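Local coordinates for thioredoxin family protein (Streptococcus pneumoniae, PDB 2YP6) that is a surface-exposed thioredoxin-fold lipoprotein that probably exchanges thiols and disulfides and serves resistance of the pneumococcus to extracellular oxidative stress, at residues A[88-91]-A[92-95]; A[141-144]-A[145-149]. One frame throughout, in Å; residues are numbered along the deposited sequence.

Interaction 1. Residues A[88-91]-A[92-95]; sequences MPEL and MELA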
loop_
_atom_site.group_PDB
_atom_site.type_symbol
_atom_site.label_atom_id
_atom_site.label_comp_id
_atom_site.label_asym_id
_atom_site.label_seq_id
_atom_site.Cartn_x
_atom_site.Cartn_y
_atom_site.Cartn_z
ATOM N N MET A 88 7.581 8.157 0.593
ATOM C CA MET A 88 7.218 7.578 1.891
ATOM C C MET A 88 6.993 8.618 3.035
ATOM O O MET A 88 6.043 8.460 3.810
ATOM C CB MET A 88 8.217 6.506 2.336
ATOM C CG MET A 88 8.205 5.252 1.468
ATOM S SD MET A 88 6.610 4.338 1.476
ATOM C CE MET A 88 6.487 4.118 3.174
ATOM N N PRO A 89 7.870 9.633 3.162
ATOM C CA PRO A 89 7.611 10.628 4.225
ATOM C C PRO A 89 6.231 11.293 4.074
ATOM O O PRO A 89 5.527 11.513 5.078
ATOM C CB PRO A 89 8.744 11.641 4.045
ATOM C CG PRO A 89 9.901 10.773 3.513
ATOM C CD PRO A 89 9.198 9.835 2.537
ATOM N N GLU A 90 5.822 11.561 2.843
ATOM C CA GLU A 90 4.526 12.175 2.633
ATOM C C GLU A 90 3.435 11.199 3.097
ATOM O O GLU A 90 2.448 11.613 3.686
ATOM C CB GLU A 90 4.320 12.587 1.177
ATOM C CG GLU A 90 2.972 13.254 0.973
ATOM C CD GLU A 90 2.744 13.758 -0.449
ATOM O OE1 GLU A 90 3.495 13.327 -1.357
ATOM O OE2 GLU A 90 1.808 14.581 -0.637
ATOM N N LEU A 91 3.625 9.898 2.871
ATOM C CA LEU A 91 2.633 8.914 3.326
ATOM C C LEU A 91 2.567 8.838 4.862
ATOM O O LEU A 91 1.486 8.681 5.443
ATOM C CB LEU A 91 2.938 7.536 2.738
ATOM C CG LEU A 91 1.847 6.480 2.951
ATOM C CD1 LEU A 91 0.520 6.963 2.398
ATOM C CD2 LEU A 91 2.266 5.150 2.334
ATOM N N MET A 92 3.715 8.977 5.522
ATOM C CA MET A 92 3.725 9.155 6.983
ATOM C C MET A 92 2.940 10.369 7.442
ATOM O O MET A 92 2.233 10.286 8.458
ATOM C CB MET A 92 5.142 9.172 7.544
ATOM C CG MET A 92 5.854 7.848 7.310
ATOM S SD MET A 92 7.601 7.920 7.697
ATOM C CE MET A 92 7.565 8.533 9.362
ATOM N N GLU A 93 3.052 11.499 6.727
ATOM C CA GLU A 93 2.182 12.648 7.010
ATOM C C GLU A 93 0.707 12.265 7.016
ATOM O O GLU A 93 -0.079 12.683 7.894
ATOM C CB GLU A 93 2.342 13.760 5.965
ATOM C CG GLU A 93 3.557 14.629 6.128
ATOM C CD GLU A 93 3.719 15.636 5.004
ATOM O OE1 GLU A 93 3.504 15.307 3.817
ATOM O OE2 GLU A 93 4.084 16.769 5.309
ATOM N N LEU A 94 0.317 11.525 5.991
ATOM C CA LEU A 94 -1.066 11.110 5.856
ATOM C C LEU A 94 -1.457 10.196 7.003
ATOM O O LEU A 94 -2.539 10.358 7.590
ATOM C CB LEU A 94 -1.277 10.424 4.510
ATOM C CG LEU A 94 -2.717 10.257 4.039
ATOM C CD1 LEU A 94 -3.384 11.615 3.908
ATOM C CD2 LEU A 94 -2.732 9.528 2.737
ATOM N N ALA A 95 -0.583 9.261 7.356
ATOM C CA ALA A 95 -0.898 8.314 8.425
ATOM C C ALA A 95 -1.085 9.014 9.768
ATOM O O ALA A 95 -1.865 8.566 10.607
ATOM C CB ALA A 95 0.151 7.245 8.524
#

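Interaction 2. Residues A[141-144]-A[145-149]; sequences ATTF and QAYQI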
loop_
_atom_site.group_PDB
_atom_site.type_symbol
_atom_site.label_atom_id
_atom_site.label_comp_id
_atom_site.label_asym_id
_atom_site.label_seq_id
_atom_site.Cartn_x
_atom_site.Cartn_y
_atom_site.Cartn_z
ATOM N N ALA A 141 4.758 -13.006 -4.526
ATOM C CA ALA A 141 4.464 -12.056 -5.592
ATOM C C ALA A 141 3.049 -12.147 -6.135
ATOM O O ALA A 141 2.739 -11.532 -7.169
ATOM C CB ALA A 141 5.471 -12.181 -6.720
ATOM N N THR A 142 2.172 -12.862 -5.438
ATOM C CA THR A 142 0.838 -13.109 -5.973
ATOM C C THR A 142 -0.122 -11.936 -5.807
ATOM O O THR A 142 -1.098 -11.823 -6.538
ATOM C CB THR A 142 0.212 -14.369 -5.369
ATOM O OG1 THR A 142 0.287 -14.313 -3.948
ATOM C CG2 THR A 142 0.940 -15.580 -5.867
ATOM N N THR A 143 0.152 -11.067 -4.846
ATOM C CA THR A 143 -0.634 -9.859 -4.699
ATOM C C THR A 143 -0.228 -8.838 -5.763
ATOM O O THR A 143 -1.081 -8.233 -6.393
ATOM C CB THR A 143 -0.476 -9.233 -3.308
ATOM O OG1 THR A 143 -0.581 -10.237 -2.309
ATOM C CG2 THR A 143 -1.546 -8.163 -3.065
ATOM N N PHE A 144 1.069 -8.655 -5.984
ATOM C CA PHE A 144 1.521 -7.854 -7.120
ATOM C C PHE A 144 0.921 -8.378 -8.431
ATOM O O PHE A 144 0.553 -7.603 -9.296
ATOM C CB PHE A 144 3.046 -7.877 -7.256
ATOM C CG PHE A 144 3.760 -6.810 -6.440
ATOM C CD1 PHE A 144 3.940 -6.963 -5.076
ATOM C CD2 PHE A 144 4.283 -5.678 -7.057
ATOM C CE1 PHE A 144 4.618 -5.995 -4.322
ATOM C CE2 PHE A 144 4.975 -4.709 -6.316
ATOM C CZ PHE A 144 5.143 -4.869 -4.946
ATOM N N GLN A 145 0.894 -9.698 -8.594
ATOM C CA GLN A 145 0.320 -10.282 -9.793
ATOM C C GLN A 145 -1.182 -10.021 -9.852
ATOM O O GLN A 145 -1.712 -9.637 -10.900
ATOM C CB GLN A 145 0.587 -11.787 -9.834
ATOM C CG GLN A 145 0.137 -12.454 -11.107
ATOM C CD GLN A 145 0.547 -13.923 -11.168
ATOM O OE1 GLN A 145 1.202 -14.440 -10.258
ATOM N NE2 GLN A 145 0.160 -14.597 -12.242
ATOM N N ALA A 146 -1.869 -10.247 -8.738
ATOM C CA ALA A 146 -3.312 -10.079 -8.709
ATOM C C ALA A 146 -3.718 -8.653 -9.072
ATOM O O ALA A 146 -4.747 -8.446 -9.722
ATOM C CB ALA A 146 -3.865 -10.437 -7.346
ATOM N N TYR A 147 -2.940 -7.670 -8.622
ATOM C CA TYR A 147 -3.260 -6.271 -8.876
ATOM C C TYR A 147 -2.622 -5.751 -10.185
ATOM O O TYR A 147 -2.657 -4.541 -10.487
ATOM C CB TYR A 147 -2.868 -5.402 -7.651
ATOM C CG TYR A 147 -3.872 -5.482 -6.514
ATOM C CD1 TYR A 147 -3.966 -6.595 -5.708
ATOM C CD2 TYR A 147 -4.757 -4.431 -6.272
ATOM C CE1 TYR A 147 -4.913 -6.666 -4.705
ATOM C CE2 TYR A 147 -5.679 -4.499 -5.265
ATOM C CZ TYR A 147 -5.774 -5.626 -4.502
ATOM O OH TYR A 147 -6.700 -5.668 -3.494
ATOM N N GLN A 148 -2.042 -6.666 -10.955
ATOM C CA GLN A 148 -1.472 -6.349 -12.269
ATOM C C GLN A 148 -0.525 -5.158 -12.245
ATOM O O GLN A 148 -0.595 -4.244 -13.080
ATOM C CB GLN A 148 -2.599 -6.126 -13.268
ATOM C CG GLN A 148 -3.498 -7.359 -13.412
ATOM C CD GLN A 148 -4.472 -7.242 -14.567
ATOM O OE1 GLN A 148 -5.679 -7.369 -14.385
ATOM N NE2 GLN A 148 -3.950 -7.006 -15.762
ATOM N N ILE A 149 0.401 -5.187 -11.305
ATOM C CA ILE A 149 1.330 -4.091 -11.177
ATOM C C ILE A 149 2.255 -4.069 -12.401
ATOM O O ILE A 149 2.792 -5.099 -12.787
ATOM C CB ILE A 149 2.106 -4.204 -9.868
ATOM C CG1 ILE A 149 1.124 -4.170 -8.687
ATOM C CG2 ILE A 149 3.157 -3.090 -9.755
ATOM C CD1 ILE A 149 0.221 -2.931 -8.651
#

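Interaction 1. Residues A[88-91]-A[92-95]
Leu-91 and Leu-94, one turn apart on the helix 88-96, leave the helix on its sheet-facing side and cross at a slant, so that they meet by single methyls: CD1 of Leu-91 stands 4.2 Å from CD2 of Leu-94. In both, CG lies opposite the backbone N (chi1 -170° and -164°), which swings the branch beside the carbonyl carbon and down onto the sheet. Leu-91 rests on Tyr-73 and Lys-75 of the strand 71-76 and on Ile-104 and Thr-106 of the strand 102-108; Leu-94 continues the same apolar face over Tyr-73 and Phe-102.

On another side of the helix, Glu-90 and Glu-93 form the polar counterpart. Both chains run out extended; CG of Glu-93 lies beside its backbone N, which brings OE1 of Glu-93 to 3.5 Å from CG of Glu-90. Their carboxylate planes are 68° apart, and OE2 of Glu-90 stays 4.8 Å from OE1 of Glu-93, a spacing that would probably still leave some repulsion between two like charges.

Met-92 turns to a third side, its CG packed 3.6 Å from O of Met-88 before the chain bends at chi3; the side chain also touches Ile-133. Beneath the side chains, four backbone hydrogen bonds, each from the N of one residue to the O four places earlier, hold the spacing, from Met-92 N to Met-88 O at 2.9 Å through to Ala-95 N to Leu-91 O, also 2.9 Å. The O of Glu-90 takes two donors, Leu-94 N and the ND2 of Asn-174 from the helix 174-182. The result is an amphipathic alpha-helix laid on the central sheet, coming after the short helix 82-86 that starts at the CxxC motif of a thioredoxin fold.

Interaction 2. Residues A[141-144]-A[145-149]
Phe-144 and Ile-149 meet where the helix 142-146 ends. From its CB, the Phe-144 side chain leaves with CG opposite the carbonyl carbon (chi1 -87°), which carries the ring off the helix. CD2 does the touching: Ile-149 comes to it obliquely, CB at 3.8 Å, with CG1 and CG2 both at 3.9 Å from the same CD2. Elsewhere the ring packs edge-to-face with Phe-76 and touches the bound 3-cyclohexyl-1-propylphosphocholine.

Ile-149 is brought there by the backbone, its N giving a nearly straight bond (178°) to O of Phe-144. On another face, Thr-143 and Tyr-147 point the same way, CG2 of Thr-143 lying 3.9 Å from CD1 of Tyr-147, and O of Thr-143 sits at that ring's edge. The polar ends of this pair are held elsewhere, Thr-143 OG1 by Asp-138 and Tyr-147 OH by the O of Pro-50. Gln-148, with positive phi, is the C-prime residue of a Schellman motif, made by the Ile-149 N to Phe-144 O bond together with Gln-148 N to Gln-145 O at 3.0 Å, which ends the short helix beside the ligand pocket.

Overall arrangement
Both contacts are local: interaction 1 lies within helix 88-96, interaction 2 spans helix 142-146 and the turn that ends it, and interaction 1 closes before interaction 2 opens along the chain. They lie on opposite sides of the chain's centre, with their own centres about 23 Å apart and nearest atoms about 11 Å apart, so neither touches the other. The strand 71-76 relates them: residues 88-95 pack on Tyr-73 and Lys-75, residues 141-149 on Leu-74 and Phe-76. The Cys-81 to Cys-84 disulfide lies near Met-88 of interaction 1, without touching it. In interaction 2, Phe-144 lines the ligand pocket with Trp-80, which directly precedes Cys-81, and with Gln-113 and Gly-114.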